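Local atomic coordinates of glutathione S-transferase (Rhodospirillum rubrum F11, PDB entry 4O7H), a protein that probably catalyses the conjugation of glutathione to electrophilic substrates. Residues A192-K195 and S199-P202. Numbering follows the deposited sequence.
Sequences ALVK and SFRP
Lys195 and Phe200 are the closest pair of the two segments, their CA atoms 5.5 Å apart, where the chain leaves helix 185-195 and returns through a short 3-10 segment into helix 201-205. The Phe200 CB sits close to two carbonyl oxygens of the last helical turn, 3.6 Å from Lys195 O and 3.7 Å from Val194 O. Its CB bond points toward segment 192-195, and the ring meets Val194 O and Lys195 CA obliquely. A chi1 of -136°, off the staggered positions, carries the ring between the two side chains. On one ortho side, CD1 meets Val194 CG1 at 3.9 Å. On the other, CD2 lies 3.6 Å from Lys195 CA and also touches Lys195 CB. With CG1 anti to the backbone N (chi1 177°), Val194 presents that methyl to the CD1-CE1 side. Only the base of Lys195 packs here; its chain bends at chi3 and takes NZ away to the carbonyl oxygens of Tyr217 and Asp219. With the ring cut back to an alanine, Val194 CG1 and Lys195 CB are likely to lose their shared apolar partner and a gap to open between them. The contact is buried, with three residues between its segments, in the all-helical C-terminal domain of the GST fold: Val194 and Phe200 both pack on Ala167 of helix 161-175, and Phe200 also on Ser171 and on Val18 of helix 11-22 in the thioredoxin-like domain, where Ser199 OG is hydrogen-bonded to Glu22 OE2.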
loop_
_atom_site.group_PDB
_atom_site.type_symbol
_atom_site.label_atom_id
_atom_site.label_comp_id
_atom_site.label_asym_id
_atom_site.label_seq_id
_atom_site.Cartn_x
_atom_site.Cartn_y
_atom_site.Cartn_z
ATOM N N ALA A 192 14.117 -15.442 14.019
ATOM C CA ALA A 192 15.018 -15.353 15.168
ATOM C C ALA A 192 16.185 -14.442 14.918
ATOM O O ALA A 192 16.622 -13.748 15.828
ATOM C CB ALA A 192 15.500 -16.769 15.514
ATOM N N LEU A 193 16.703 -14.460 13.689
ATOM C CA LEU A 193 17.767 -13.549 13.327
ATOM C C LEU A 193 17.314 -12.102 13.338
ATOM O O LEU A 193 18.007 -11.227 13.926
ATOM C CB LEU A 193 18.355 -13.870 11.987
ATOM C CG LEU A 193 19.199 -15.116 11.839
ATOM C CD1 LEU A 193 19.552 -15.214 10.356
ATOM C CD2 LEU A 193 20.431 -14.971 12.699
ATOM N N VAL A 194 16.110 -11.836 12.825
ATOM C CA VAL A 194 15.668 -10.436 12.824
ATOM C C VAL A 194 15.363 -9.966 14.236
ATOM O O VAL A 194 15.717 -8.841 14.621
ATOM C CB VAL A 194 14.450 -10.217 11.887
ATOM C CG1 VAL A 194 13.990 -8.758 11.985
ATOM C CG2 VAL A 194 14.813 -10.607 10.452
ATOM N N LYS A 195 14.654 -10.800 14.978
ATOM C CA LYS A 195 14.193 -10.406 16.338
ATOM C C LYS A 195 15.336 -10.154 17.328
ATOM O O LYS A 195 15.137 -9.448 18.336
ATOM C CB LYS A 195 13.182 -11.393 16.901
ATOM C CG LYS A 195 13.773 -12.565 17.625
ATOM C CD LYS A 195 12.689 -13.503 18.233
ATOM C CE LYS A 195 11.877 -12.990 19.413
ATOM N NZ LYS A 195 11.060 -14.091 19.986
ATOM N N SER A 199 17.646 -3.261 16.751
ATOM C CA SER A 199 16.539 -2.426 16.232
ATOM C C SER A 199 15.208 -3.022 16.611
ATOM O O SER A 199 14.201 -2.322 16.666
ATOM C CB SER A 199 16.612 -2.335 14.724
ATOM O OG SER A 199 16.586 -3.635 14.173
ATOM N N PHE A 200 15.183 -4.320 16.871
ATOM C CA PHE A 200 13.911 -4.979 17.212
ATOM C C PHE A 200 13.549 -4.924 18.698
ATOM O O PHE A 200 12.432 -5.275 19.096
ATOM C CB PHE A 200 13.933 -6.450 16.777
ATOM C CG PHE A 200 12.655 -6.914 16.090
ATOM C CD1 PHE A 200 12.375 -6.526 14.788
ATOM C CD2 PHE A 200 11.761 -7.749 16.754
ATOM C CE1 PHE A 200 11.219 -6.957 14.170
ATOM C CE2 PHE A 200 10.583 -8.184 16.137
ATOM C CZ PHE A 200 10.337 -7.802 14.835
ATOM N N ARG A 201 14.509 -4.576 19.535
ATOM C CA ARG A 201 14.370 -4.752 20.984
ATOM C C ARG A 201 13.116 -4.074 21.566
ATOM O O ARG A 201 12.407 -4.708 22.347
ATOM C CB ARG A 201 15.628 -4.299 21.726
ATOM C CG ARG A 201 15.541 -4.670 23.209
ATOM C CD ARG A 201 16.726 -4.170 24.023
ATOM N NE ARG A 201 17.721 -5.225 24.190
ATOM C CZ ARG A 201 18.784 -5.426 23.405
ATOM N NH1 ARG A 201 19.055 -4.621 22.371
ATOM N NH2 ARG A 201 19.599 -6.448 23.669
ATOM N N PRO A 202 12.785 -2.820 21.217
ATOM C CA PRO A 202 11.575 -2.234 21.800
ATOM C C PRO A 202 10.281 -2.988 21.463
ATOM O O PRO A 202 9.352 -3.061 22.236
ATOM C CB PRO A 202 11.509 -0.811 21.170
ATOM C CG PRO A 202 12.860 -0.532 20.728
ATOM C CD PRO A 202 13.496 -1.851 20.362
#